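Local coordinates for protein chloramphenicol acetyltransferase (Aliivibrio fischeri, PDB 6PXA) that probably transfers the acetyl group of acetyl-CoA to chloramphenicol as a trimeric hexapeptide-repeat acyltransferase, and binds taurocholic acid, at residues G125-I130 / K172-E177; A159-V164 / Q181-I186; E177-T182 / G206-L211; I196-E201 / E212-K217. All coordinates share one frame; numbering follows the deposited sequence.

Interaction 1: residues G125-I130 / K172-E177; sequences GNDVWI and KKRFDE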
loop_
_atom_site.group_PDB
_atom_site.type_symbol
_atom_site.label_atom_id
_atom_site.label_comp_id
_atom_site.label_asym_id
_atom_site.label_seq_id
_atom_site.Cartn_x
_atom_site.Cartn_y
_atom_site.Cartn_z
ATOM N N GLY B 125 0.874 -3.858 22.297
ATOM C CA GLY B 125 1.468 -3.705 23.610
ATOM C C GLY B 125 2.090 -2.332 23.782
ATOM O O GLY B 125 1.776 -1.405 23.033
ATOM N N ASN B 126 2.996 -2.199 24.742
ATOM C CA ASN B 126 3.579 -0.917 25.113
ATOM C C ASN B 126 4.891 -0.706 24.378
ATOM O O ASN B 126 5.599 -1.663 24.052
ATOM C CB ASN B 126 3.824 -0.856 26.621
ATOM C CG ASN B 126 2.578 -1.175 27.406
ATOM O OD1 ASN B 126 1.719 -0.320 27.572
ATOM N ND2 ASN B 126 2.460 -2.416 27.869
ATOM N N ASP B 127 5.208 0.564 24.126
ATOM C CA ASP B 127 6.460 0.948 23.495
ATOM C C ASP B 127 6.588 0.315 22.104
ATOM O O ASP B 127 7.629 -0.234 21.741
ATOM C CB ASP B 127 7.651 0.577 24.382
ATOM C CG ASP B 127 8.980 1.078 23.799
ATOM O OD1 ASP B 127 9.011 2.230 23.318
ATOM O OD2 ASP B 127 9.970 0.320 23.787
ATOM N N VAL B 128 5.511 0.379 21.328
ATOM C CA VAL B 128 5.478 -0.210 19.987
ATOM C C VAL B 128 5.471 0.899 18.960
ATOM O O VAL B 128 4.702 1.863 19.071
ATOM C CB VAL B 128 4.265 -1.151 19.814
ATOM C CG1 VAL B 128 4.117 -1.594 18.350
ATOM C CG2 VAL B 128 4.404 -2.356 20.712
ATOM N N TRP B 129 6.391 0.800 17.999
ATOM C CA TRP B 129 6.534 1.744 16.899
ATOM C C TRP B 129 5.970 1.086 15.647
ATOM O O TRP B 129 6.438 0.015 15.248
ATOM C CB TRP B 129 8.010 2.098 16.715
ATOM C CG TRP B 129 8.341 3.010 15.573
ATOM C CD1 TRP B 129 7.532 3.935 14.975
ATOM C CD2 TRP B 129 9.602 3.086 14.907
ATOM N NE1 TRP B 129 8.216 4.577 13.955
ATOM C CE2 TRP B 129 9.490 4.079 13.905
ATOM C CE3 TRP B 129 10.814 2.405 15.054
ATOM C CZ2 TRP B 129 10.540 4.396 13.052
ATOM C CZ3 TRP B 129 11.858 2.729 14.197
ATOM C CH2 TRP B 129 11.707 3.708 13.214
ATOM N N ILE B 130 4.957 1.708 15.050
ATOM C CA ILE B 130 4.255 1.159 13.884
ATOM C C ILE B 130 4.482 2.107 12.713
ATOM O O ILE B 130 3.937 3.220 12.679
ATOM C CB ILE B 130 2.750 0.945 14.144
ATOM C CG1 ILE B 130 2.534 -0.004 15.334
ATOM C CG2 ILE B 130 2.037 0.428 12.880
ATOM C CD1 ILE B 130 1.094 -0.266 15.653
ATOM N N LYS B 172 14.878 -9.113 12.897
ATOM C CA LYS B 172 15.774 -9.149 14.050
ATOM C C LYS B 172 14.949 -8.936 15.310
ATOM O O LYS B 172 13.768 -8.574 15.260
ATOM C CB LYS B 172 16.865 -8.089 13.983
ATOM C CG LYS B 172 16.348 -6.667 13.888
ATOM C CD LYS B 172 17.503 -5.674 13.970
ATOM C CE LYS B 172 18.246 -5.841 15.295
ATOM N NZ LYS B 172 19.096 -4.670 15.641
ATOM N N LYS B 173 15.598 -9.170 16.445
ATOM C CA LYS B 173 15.119 -8.744 17.751
ATOM C C LYS B 173 16.004 -7.595 18.224
ATOM O O LYS B 173 17.211 -7.605 17.987
ATOM C CB LYS B 173 15.136 -9.911 18.748
ATOM C CG LYS B 173 14.194 -11.044 18.336
ATOM C CD LYS B 173 13.869 -11.979 19.495
ATOM C CE LYS B 173 12.588 -11.560 20.194
ATOM N NZ LYS B 173 12.223 -12.478 21.321
ATOM N N ARG B 174 15.400 -6.573 18.833
ATOM C CA ARG B 174 16.163 -5.363 19.151
ATOM C C ARG B 174 17.289 -5.656 20.134
ATOM O O ARG B 174 18.349 -5.024 20.069
ATOM C CB ARG B 174 15.238 -4.283 19.710
ATOM C CG ARG B 174 14.258 -3.674 18.698
ATOM C CD ARG B 174 13.156 -2.885 19.398
ATOM N NE ARG B 174 13.659 -1.705 20.098
ATOM C CZ ARG B 174 13.012 -1.062 21.071
ATOM N NH1 ARG B 174 11.821 -1.466 21.496
ATOM N NH2 ARG B 174 13.564 -0.003 21.638
ATOM N N PHE B 175 17.078 -6.598 21.062
ATOM C CA PHE B 175 18.060 -6.913 22.096
ATOM C C PHE B 175 18.189 -8.423 22.263
ATOM O O PHE B 175 17.355 -9.201 21.783
ATOM C CB PHE B 175 17.679 -6.267 23.437
ATOM C CG PHE B 175 17.324 -4.818 23.315
ATOM C CD1 PHE B 175 18.314 -3.865 23.180
ATOM C CD2 PHE B 175 15.996 -4.413 23.310
ATOM C CE1 PHE B 175 17.994 -2.525 23.066
ATOM C CE2 PHE B 175 15.664 -3.073 23.190
ATOM C CZ PHE B 175 16.675 -2.128 23.061
ATOM N N ASP B 176 19.247 -8.829 22.968
ATOM C CA ASP B 176 19.428 -10.228 23.346
ATOM C C ASP B 176 18.287 -10.699 24.241
ATOM O O ASP B 176 17.639 -9.910 24.932
ATOM C CB ASP B 176 20.753 -10.415 24.080
ATOM C CG ASP B 176 21.847 -9.555 23.499
ATOM O OD1 ASP B 176 21.560 -8.364 23.218
ATOM O OD2 ASP B 176 22.974 -10.062 23.319
ATOM N N GLU B 177 18.068 -12.019 24.239
ATOM C CA GLU B 177 16.927 -12.591 24.952
ATOM C C GLU B 177 16.957 -12.242 26.433
ATOM O O GLU B 177 15.923 -11.904 27.021
ATOM C CB GLU B 177 16.893 -14.110 24.771
ATOM C CG GLU B 177 16.514 -14.582 23.370
ATOM C CD GLU B 177 15.085 -14.226 22.989
ATOM O OE1 GLU B 177 14.231 -14.102 23.891
ATOM O OE2 GLU B 177 14.817 -14.066 21.783
#
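R174 NH1 is the atom to start from, because two acceptors hold it: the backbone O of G145 and, across this contact, the carboxylate of D127. The second bond is long and counts as weak, with R174 NH1 3.4 Å from D127 OD2, but it is nearly straight at the hydrogen (172°). The oxygen meets the guanidinium at its edge, close to its plane, while the carboxylate itself is turned 59° from that plane. Of the two carboxylate oxygens R174 engages OD2, and mainly through NH1, a one-point salt bridge. D127 sits at a corner of the left-handed parallel beta-helix, with left-handed helical backbone angles, and its CG swings away from its own backbone N (chi1 -175°) to send the carboxylate outward. R174 comes from the loop just after strand 169-173, its chain bent at the third torsion. F175 lies over one face of the guanidinium, its CE2 3.8 Å above the plane and off toward the rim.

The second subunit supplies much of the rest. D127 OD1 takes bonds from S99 OG and T100 N there, and R174 NE gives one to A95 O of the same neighbouring chain. Across the short loop from strand to helix, K173 NZ makes a salt bridge to E177 OE2, 3.1 Å away on the syn side of that carboxylate.

Both charged groups are buried, and a web of backbone and hydroxyl partners satisfies them. That probably keeps the pair ionised, and the bonds to the second subunit place this corner of the coil in the subunit interface.

Interaction 2: residues A159-V164 / Q181-I186; sequences APYSVV and QTLLVI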
loop_
_atom_site.group_PDB
_atom_site.type_symbol
_atom_site.label_atom_id
_atom_site.label_comp_id
_atom_site.label_asym_id
_atom_site.label_seq_id
_atom_site.Cartn_x
_atom_site.Cartn_y
_atom_site.Cartn_z
ATOM N N ALA B 159 6.245 -11.217 18.452
ATOM C CA ALA B 159 6.890 -11.387 19.740
ATOM C C ALA B 159 7.451 -10.056 20.238
ATOM O O ALA B 159 7.826 -9.204 19.438
ATOM C CB ALA B 159 8.021 -12.414 19.653
ATOM N N PRO B 160 7.527 -9.870 21.562
ATOM C CA PRO B 160 8.074 -8.624 22.114
ATOM C C PRO B 160 9.462 -8.312 21.577
ATOM O O PRO B 160 10.332 -9.185 21.497
ATOM C CB PRO B 160 8.121 -8.897 23.622
ATOM C CG PRO B 160 7.167 -9.994 23.853
ATOM C CD PRO B 160 7.112 -10.811 22.607
ATOM N N TYR B 161 9.667 -7.034 21.252
ATOM C CA TYR B 161 10.952 -6.496 20.798
ATOM C C TYR B 161 11.408 -7.103 19.477
ATOM O O TYR B 161 12.603 -7.041 19.139
ATOM C CB TYR B 161 12.021 -6.656 21.880
ATOM C CG TYR B 161 11.738 -5.747 23.045
ATOM C CD1 TYR B 161 12.131 -4.415 23.024
ATOM C CD2 TYR B 161 11.026 -6.208 24.143
ATOM C CE1 TYR B 161 11.850 -3.573 24.080
ATOM C CE2 TYR B 161 10.734 -5.381 25.199
ATOM C CZ TYR B 161 11.141 -4.069 25.160
ATOM O OH TYR B 161 10.831 -3.272 26.220
ATOM N N SER B 162 10.468 -7.686 18.732
ATOM C CA SER B 162 10.707 -8.097 17.357
ATOM C C SER B 162 10.619 -6.908 16.396
ATOM O O SER B 162 9.847 -5.960 16.603
ATOM C CB SER B 162 9.687 -9.172 16.951
ATOM O OG SER B 162 10.011 -10.430 17.517
ATOM N N VAL B 163 11.393 -6.980 15.312
ATOM C CA VAL B 163 11.255 -6.074 14.173
ATOM C C VAL B 163 10.694 -6.868 12.997
ATOM O O VAL B 163 11.292 -7.864 12.571
ATOM C CB VAL B 163 12.602 -5.435 13.798
ATOM C CG1 VAL B 163 12.426 -4.394 12.676
ATOM C CG2 VAL B 163 13.258 -4.848 15.021
ATOM N N VAL B 164 9.568 -6.416 12.447
ATOM C CA VAL B 164 8.821 -7.194 11.458
ATOM C C VAL B 164 8.503 -6.295 10.276
ATOM O O VAL B 164 8.012 -5.176 10.456
ATOM C CB VAL B 164 7.530 -7.803 12.048
ATOM C CG1 VAL B 164 6.888 -8.836 11.082
ATOM C CG2 VAL B 164 7.814 -8.443 13.410
ATOM N N GLN B 181 13.985 -10.227 28.291
ATOM C CA GLN B 181 13.294 -10.764 29.457
ATOM C C GLN B 181 13.324 -9.774 30.610
ATOM O O GLN B 181 12.354 -9.661 31.368
ATOM C CB GLN B 181 13.929 -12.088 29.876
ATOM C CG GLN B 181 12.978 -13.262 29.821
ATOM C CD GLN B 181 13.136 -14.174 31.022
ATOM O OE1 GLN B 181 12.292 -14.188 31.922
ATOM N NE2 GLN B 181 14.225 -14.936 31.051
ATOM N N THR B 182 14.429 -9.037 30.741
ATOM C CA THR B 182 14.565 -8.059 31.812
ATOM C C THR B 182 13.570 -6.919 31.639
ATOM O O THR B 182 12.850 -6.555 32.578
ATOM C CB THR B 182 16.003 -7.538 31.843
ATOM O OG1 THR B 182 16.854 -8.561 32.373
ATOM C CG2 THR B 182 16.110 -6.293 32.702
ATOM N N LEU B 183 13.497 -6.359 30.432
ATOM C CA LEU B 183 12.559 -5.271 30.180
ATOM C C LEU B 183 11.116 -5.706 30.419
ATOM O O LEU B 183 10.272 -4.882 30.787
ATOM C CB LEU B 183 12.750 -4.756 28.741
ATOM C CG LEU B 183 14.123 -4.149 28.429
ATOM C CD1 LEU B 183 14.239 -3.703 26.934
ATOM C CD2 LEU B 183 14.377 -2.975 29.335
ATOM N N LEU B 184 10.820 -6.996 30.245
ATOM C CA LEU B 184 9.454 -7.475 30.401
ATOM C C LEU B 184 9.066 -7.660 31.862
ATOM O O LEU B 184 7.873 -7.727 32.168
ATOM C CB LEU B 184 9.259 -8.785 29.633
ATOM C CG LEU B 184 9.400 -8.624 28.104
ATOM C CD1 LEU B 184 9.087 -9.919 27.371
ATOM C CD2 LEU B 184 8.493 -7.524 27.618
ATOM N N VAL B 185 10.038 -7.730 32.766
ATOM C CA VAL B 185 9.752 -7.798 34.198
ATOM C C VAL B 185 9.619 -6.405 34.806
ATOM O O VAL B 185 8.700 -6.146 35.591
ATOM C CB VAL B 185 10.843 -8.622 34.915
ATOM C CG1 VAL B 185 10.719 -8.472 36.429
ATOM C CG2 VAL B 185 10.753 -10.092 34.520
ATOM N N ILE B 186 10.526 -5.488 34.456
ATOM C CA ILE B 186 10.532 -4.185 35.120
ATOM C C ILE B 186 9.455 -3.264 34.555
ATOM O O ILE B 186 8.950 -2.393 35.273
ATOM C CB ILE B 186 11.925 -3.525 35.055
ATOM C CG1 ILE B 186 12.353 -3.239 33.618
ATOM C CG2 ILE B 186 12.989 -4.387 35.752
ATOM C CD1 ILE B 186 13.783 -2.679 33.545
#
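Y161, L184 and L183 carry this contact, which joins a turn of the left-handed beta-helix to helix 177-186, the first helix after it. The turn is a type II beta turn from A159 to S162, closed by S162 N on A159 O at 3.1 Å. P160 and Y161 hold its two central positions, and Y161 takes the left-handed backbone conformation usual at the second central position of such a turn.

From there the Y161 side chain reaches out to the helix, and the two leucines receive it differently. L184 runs antiparallel alongside the tyrosine and puts a methyl at the ring's edge, CD2 lying in the ring plane 3.9 Å from Y161 CE2. Its other methyl serves the turn: L184 CD1 is 4.0 Å from P160 CB and just as far from the proline's CG, so one leucine fork spans both central residues. L183 instead lies roughly perpendicular to the tyrosine. With its CG opposite its own carbonyl carbon (chi1 -63°), it brings CD1 obliquely to the ring, 3.6 Å from Y161 CZ.

Nothing polar links the two segments. The leucines are neighbours in sequence; L183 meets the outer end of the ring and L184 one edge. The phenolic oxygen itself is buried with no polar partner in the model: Y161 OH is pressed against L183 CB and L183 CD1, both 3.5 Å away.

Interaction 3: residues E177-T182 / G206-L211; sequences ENLIQT and GHIEEL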
loop_
_atom_site.group_PDB
_atom_site.type_symbol
_atom_site.label_atom_id
_atom_site.label_comp_id
_atom_site.label_asym_id
_atom_site.label_seq_id
_atom_site.Cartn_x
_atom_site.Cartn_y
_atom_site.Cartn_z
ATOM N N GLU B 177 18.068 -12.019 24.239
ATOM C CA GLU B 177 16.927 -12.591 24.952
ATOM C C GLU B 177 16.957 -12.242 26.433
ATOM O O GLU B 177 15.923 -11.904 27.021
ATOM C CB GLU B 177 16.893 -14.110 24.771
ATOM C CG GLU B 177 16.514 -14.582 23.370
ATOM C CD GLU B 177 15.085 -14.226 22.989
ATOM O OE1 GLU B 177 14.231 -14.102 23.891
ATOM O OE2 GLU B 177 14.817 -14.066 21.783
ATOM N N ASN B 178 18.132 -12.325 27.059
ATOM C CA ASN B 178 18.212 -12.072 28.493
ATOM C C ASN B 178 17.765 -10.653 28.830
ATOM O O ASN B 178 17.058 -10.434 29.822
ATOM C CB ASN B 178 19.635 -12.325 28.989
ATOM C CG ASN B 178 20.045 -13.782 28.861
ATOM O OD1 ASN B 178 19.200 -14.660 28.680
ATOM N ND2 ASN B 178 21.347 -14.048 28.962
ATOM N N LEU B 179 18.150 -9.683 27.998
ATOM C CA LEU B 179 17.784 -8.291 28.233
ATOM C C LEU B 179 16.327 -8.018 27.892
ATOM O O LEU B 179 15.674 -7.212 28.564
ATOM C CB LEU B 179 18.684 -7.374 27.410
ATOM C CG LEU B 179 20.185 -7.523 27.669
ATOM C CD1 LEU B 179 20.944 -6.596 26.749
ATOM C CD2 LEU B 179 20.543 -7.247 29.129
ATOM N N ILE B 180 15.820 -8.627 26.811
ATOM C CA ILE B 180 14.386 -8.586 26.540
ATOM C C ILE B 180 13.609 -9.062 27.758
ATOM O O ILE B 180 12.664 -8.405 28.212
ATOM C CB ILE B 180 14.042 -9.437 25.307
ATOM C CG1 ILE B 180 14.602 -8.817 24.031
ATOM C CG2 ILE B 180 12.529 -9.613 25.174
ATOM C CD1 ILE B 180 14.133 -9.536 22.786
ATOM N N GLN B 181 13.985 -10.227 28.291
ATOM C CA GLN B 181 13.294 -10.764 29.457
ATOM C C GLN B 181 13.324 -9.774 30.610
ATOM O O GLN B 181 12.354 -9.661 31.368
ATOM C CB GLN B 181 13.929 -12.088 29.876
ATOM C CG GLN B 181 12.978 -13.262 29.821
ATOM C CD GLN B 181 13.136 -14.174 31.022
ATOM O OE1 GLN B 181 12.292 -14.188 31.922
ATOM N NE2 GLN B 181 14.225 -14.936 31.051
ATOM N N THR B 182 14.429 -9.037 30.741
ATOM C CA THR B 182 14.565 -8.059 31.812
ATOM C C THR B 182 13.570 -6.919 31.639
ATOM O O THR B 182 12.850 -6.555 32.578
ATOM C CB THR B 182 16.003 -7.538 31.843
ATOM O OG1 THR B 182 16.854 -8.561 32.373
ATOM C CG2 THR B 182 16.110 -6.293 32.702
ATOM N N GLY B 206 21.051 2.557 25.331
ATOM C CA GLY B 206 20.926 1.118 25.244
ATOM C C GLY B 206 21.224 0.389 26.536
ATOM O O GLY B 206 21.249 -0.847 26.537
ATOM N N HIS B 207 21.425 1.110 27.639
ATOM C CA HIS B 207 21.905 0.515 28.889
ATOM C C HIS B 207 20.734 -0.048 29.677
ATOM O O HIS B 207 20.274 0.522 30.669
ATOM C CB HIS B 207 22.682 1.539 29.702
ATOM C CG HIS B 207 23.964 1.949 29.059
ATOM N ND1 HIS B 207 25.066 1.123 29.009
ATOM C CD2 HIS B 207 24.313 3.082 28.407
ATOM C CE1 HIS B 207 26.045 1.738 28.371
ATOM N NE2 HIS B 207 25.614 2.928 27.994
ATOM N N ILE B 208 20.266 -1.218 29.234
ATOM C CA ILE B 208 19.172 -1.906 29.925
ATOM C C ILE B 208 19.562 -2.259 31.360
ATOM O O ILE B 208 18.733 -2.178 32.278
ATOM C CB ILE B 208 18.755 -3.154 29.126
ATOM C CG1 ILE B 208 18.077 -2.727 27.815
ATOM C CG2 ILE B 208 17.867 -4.073 29.953
ATOM C CD1 ILE B 208 17.851 -3.855 26.862
ATOM N N GLU B 209 20.826 -2.644 31.580
ATOM C CA GLU B 209 21.252 -3.069 32.912
ATOM C C GLU B 209 21.247 -1.911 33.903
ATOM O O GLU B 209 20.906 -2.098 35.079
ATOM C CB GLU B 209 22.634 -3.710 32.843
ATOM C CG GLU B 209 22.637 -5.047 32.146
ATOM C CD GLU B 209 23.969 -5.749 32.264
ATOM O OE1 GLU B 209 24.918 -5.140 32.804
ATOM O OE2 GLU B 209 24.069 -6.910 31.823
ATOM N N GLU B 210 21.637 -0.713 33.457
ATOM C CA GLU B 210 21.428 0.480 34.272
ATOM C C GLU B 210 19.952 0.648 34.606
ATOM O O GLU B 210 19.583 0.899 35.760
ATOM C CB GLU B 210 21.948 1.724 33.548
ATOM C CG GLU B 210 23.410 2.033 33.722
ATOM C CD GLU B 210 23.793 3.369 33.088
ATOM O OE1 GLU B 210 24.197 3.391 31.905
ATOM O OE2 GLU B 210 23.682 4.405 33.776
ATOM N N LEU B 211 19.086 0.497 33.604
ATOM C CA LEU B 211 17.657 0.602 33.867
ATOM C C LEU B 211 17.217 -0.416 34.917
ATOM O O LEU B 211 16.436 -0.091 35.823
ATOM C CB LEU B 211 16.873 0.422 32.568
ATOM C CG LEU B 211 15.415 0.872 32.686
ATOM C CD1 LEU B 211 15.351 2.368 32.896
ATOM C CD2 LEU B 211 14.567 0.467 31.473
#
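L179 and I208 make the main apolar contact between helix 177-186 and the first turn of helix 208-219. Their side chains meet at an oblique angle. The far methyl of I208, CD1, rests against the base of the leucine, 3.7 Å from L179 CB, and touches L179 CD1 more loosely at 4.1 Å. With I208 CG1 set opposite its own carbonyl carbon (chi1 -69°), the two branches divide the work: CD1 goes to L179, while CG2 meets T182 one helical turn further on, where I208 CG2 and T182 CG2 are 3.9 Å apart. At the outer rim the aliphatic stem of E209 brushes the same leucine, L179 CD2 to E209 CG being 4.3 Å.

No hydrogen bond crosses between the segments. T182 OG1 donates to N178 O at 3.2 Å, and T182 N reaches the same oxygen from the opposite face of its carbonyl plane. The threonine hydroxyl is thus turned back on its own helix, and its methyl is the part given to I208. On the other side, an inverse gamma turn centred on H207 leads into the helix, with I208 N bonded to G206 O at 2.9 Å.

E210, which binds magnesium in another crystal structure of this protein, takes no part. I208 lies between helix 177-186, where it also touches L183, and the loop after strand 169-173, where it touches F175; I98 of the second subunit packs on it too.

Interaction 4: residues I196-E201 / E212-K217; sequences IKNTME and EQYFIK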
loop_
_atom_site.group_PDB
_atom_site.type_symbol
_atom_site.label_atom_id
_atom_site.label_comp_id
_atom_site.label_asym_id
_atom_site.label_seq_id
_atom_site.Cartn_x
_atom_site.Cartn_y
_atom_site.Cartn_z
ATOM N N ILE B 196 9.964 7.567 35.487
ATOM C CA ILE B 196 10.303 7.596 34.069
ATOM C C ILE B 196 11.092 8.852 33.749
ATOM O O ILE B 196 12.105 8.803 33.042
ATOM C CB ILE B 196 9.030 7.483 33.218
ATOM C CG1 ILE B 196 8.321 6.162 33.539
ATOM C CG2 ILE B 196 9.370 7.584 31.708
ATOM C CD1 ILE B 196 7.023 5.923 32.797
ATOM N N LYS B 197 10.639 9.997 34.257
ATOM C CA LYS B 197 11.412 11.223 34.125
ATOM C C LYS B 197 12.816 11.047 34.695
ATOM O O LYS B 197 13.810 11.363 34.025
ATOM C CB LYS B 197 10.671 12.374 34.804
ATOM C CG LYS B 197 9.323 12.651 34.157
ATOM C CD LYS B 197 8.642 13.866 34.763
ATOM C CE LYS B 197 9.442 15.127 34.513
ATOM N NZ LYS B 197 8.697 16.348 34.926
ATOM N N ASN B 198 12.918 10.497 35.915
ATOM C CA ASN B 198 14.216 10.367 36.578
ATOM C C ASN B 198 15.174 9.489 35.793
ATOM O O ASN B 198 16.393 9.676 35.872
ATOM C CB ASN B 198 14.064 9.783 37.987
ATOM C CG ASN B 198 13.450 10.756 38.962
ATOM O OD1 ASN B 198 13.324 11.943 38.672
ATOM N ND2 ASN B 198 13.068 10.259 40.135
ATOM N N THR B 199 14.660 8.508 35.061
ATOM C CA THR B 199 15.532 7.588 34.349
ATOM C C THR B 199 15.586 7.889 32.860
ATOM O O THR B 199 16.105 7.077 32.089
ATOM C CB THR B 199 15.086 6.154 34.603
ATOM O OG1 THR B 199 14.522 6.075 35.916
ATOM C CG2 THR B 199 16.278 5.244 34.566
ATOM N N MET B 200 15.082 9.053 32.449
ATOM C CA MET B 200 15.033 9.397 31.035
ATOM C C MET B 200 16.408 9.319 30.367
ATOM O O MET B 200 16.503 8.956 29.188
ATOM C CB MET B 200 14.420 10.785 30.871
ATOM C CG MET B 200 14.217 11.185 29.426
ATOM S SD MET B 200 13.248 9.979 28.504
ATOM C CE MET B 200 11.755 9.968 29.505
ATOM N N GLU B 201 17.476 9.651 31.095
ATOM C CA GLU B 201 18.823 9.522 30.548
ATOM C C GLU B 201 19.155 8.074 30.217
ATOM O O GLU B 201 19.885 7.809 29.256
ATOM C CB GLU B 201 19.844 10.093 31.536
ATOM C CG GLU B 201 20.979 10.869 30.896
ATOM C CD GLU B 201 22.273 10.069 30.808
ATOM O OE1 GLU B 201 22.195 8.830 30.651
ATOM O OE2 GLU B 201 23.365 10.680 30.900
ATOM N N GLU B 212 17.729 -1.649 34.823
ATOM C CA GLU B 212 17.344 -2.696 35.762
ATOM C C GLU B 212 17.819 -2.373 37.172
ATOM O O GLU B 212 17.136 -2.702 38.148
ATOM C CB GLU B 212 17.905 -4.043 35.303
ATOM C CG GLU B 212 17.494 -5.220 36.160
ATOM C CD GLU B 212 18.333 -6.462 35.911
ATOM O OE1 GLU B 212 19.445 -6.348 35.359
ATOM O OE2 GLU B 212 17.880 -7.560 36.290
ATOM N N GLN B 213 18.984 -1.730 37.303
ATOM C CA GLN B 213 19.454 -1.336 38.630
ATOM C C GLN B 213 18.601 -0.214 39.209
ATOM O O GLN B 213 18.266 -0.245 40.396
ATOM C CB GLN B 213 20.925 -0.913 38.593
ATOM C CG GLN B 213 21.912 -2.034 38.308
ATOM C CD GLN B 213 21.901 -3.134 39.357
ATOM O OE1 GLN B 213 21.867 -2.876 40.571
ATOM N NE2 GLN B 213 21.943 -4.380 38.892
ATOM N N TYR B 214 18.237 0.782 38.394
ATOM C CA TYR B 214 17.354 1.837 38.887
ATOM C C TYR B 214 16.059 1.251 39.417
ATOM O O TYR B 214 15.561 1.668 40.473
ATOM C CB TYR B 214 17.046 2.872 37.794
ATOM C CG TYR B 214 16.184 4.010 38.320
ATOM C CD1 TYR B 214 14.790 3.927 38.320
ATOM C CD2 TYR B 214 16.769 5.149 38.851
ATOM C CE1 TYR B 214 14.013 4.959 38.830
ATOM C CE2 TYR B 214 16.005 6.179 39.353
ATOM C CZ TYR B 214 14.633 6.085 39.350
ATOM O OH TYR B 214 13.892 7.128 39.871
ATOM N N PHE B 215 15.496 0.282 38.690
ATOM C CA PHE B 215 14.315 -0.427 39.166
ATOM C C PHE B 215 14.544 -1.017 40.551
ATOM O O PHE B 215 13.715 -0.849 41.452
ATOM C CB PHE B 215 13.937 -1.528 38.178
ATOM C CG PHE B 215 12.696 -2.263 38.544
ATOM C CD1 PHE B 215 11.452 -1.736 38.232
ATOM C CD2 PHE B 215 12.762 -3.476 39.218
ATOM C CE1 PHE B 215 10.308 -2.402 38.571
ATOM C CE2 PHE B 215 11.626 -4.144 39.546
ATOM C CZ PHE B 215 10.391 -3.609 39.222
ATOM N N ILE B 216 15.658 -1.729 40.734
ATOM C CA ILE B 216 15.885 -2.432 41.994
ATOM C C ILE B 216 15.964 -1.444 43.155
ATOM O O ILE B 216 15.437 -1.704 44.245
ATOM C CB ILE B 216 17.151 -3.308 41.899
ATOM C CG1 ILE B 216 16.976 -4.384 40.823
ATOM C CG2 ILE B 216 17.479 -3.939 43.251
ATOM C CD1 ILE B 216 18.258 -5.117 40.456
ATOM N N LYS B 217 16.598 -0.286 42.934
ATOM C CA LYS B 217 16.827 0.655 44.027
ATOM C C LYS B 217 15.620 1.540 44.305
ATOM O O LYS B 217 15.415 1.952 45.454
ATOM C CB LYS B 217 18.039 1.542 43.728
ATOM C CG LYS B 217 19.245 0.811 43.184
ATOM C CD LYS B 217 20.008 0.073 44.251
ATOM C CE LYS B 217 21.169 -0.697 43.636
ATOM N NZ LYS B 217 21.915 0.109 42.609
#
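The break between helices 193-198 and 200-203, in the C-terminal helical tail, is where N198 and T199 receive Y214 from helix 208-219. T199 is the residue at the break, ending one helix and standing just ahead of the next. Its hydroxyl oxygen sits over the Y214 ring, leaning a little toward the CD1-CE1 side: OG1 is 3.1 Å above the plane and 3.2 Å from Y214 CE1. That hydroxyl also bonds to the carbonyl of H195, four residues back, so its proton is committed there and the oxygen, not the hydrogen, probably faces the ring. T199 CG2 packs near the root of the ring, 4.0 Å from Y214 CG.

The tyrosine reaches this place because its CG points away from its own backbone N (chi1 -177°), carrying the ring across to the other helix. At its far end N198 takes over. The amide ND2 donates to Y214 OH at 3.2 Å with a moderately bent bond (155°), and the phenol oxygen lies in the amide plane. The amide and ring planes are 74° apart. N198 CB adds a close touch, 3.3 Å from Y214 OH.

Two outside partners fix the polar ends: H195 ND1 bonds to Y214 OH, and Q194 NE2 holds N198 OD1, which orients the amide with its NH2 toward the phenol. H195 thus serves both threonine and tyrosine, one through its backbone and one through its ring. A threonine hydroxyl turned back onto the carbonyl one turn earlier is a familiar feature of helices, here placed where one helix stops and the next begins.

In the fold
The four contacts run from the left-handed beta-helix out into the C-terminal helices. Interaction 1 joins the 125-130 corner to the end of strand 169-173, next to strand 162-165 of interaction 2; their centres are about 5 Å apart and their segments alternate along the chain. Helix 177-186 then carries interaction 2 on to interaction 3, centres about 9 Å apart, where L183 and I208 touch. Helix 208-219 is common to interactions 3 and 4, whose centres lie about 12 Å apart and which touch where L211 packs on T199. Interactions 1 and 2 tie the start of the tail to the beta-helix, and 3 and 4 pack its helices together; 1, 3 and 4 also border the second subunit.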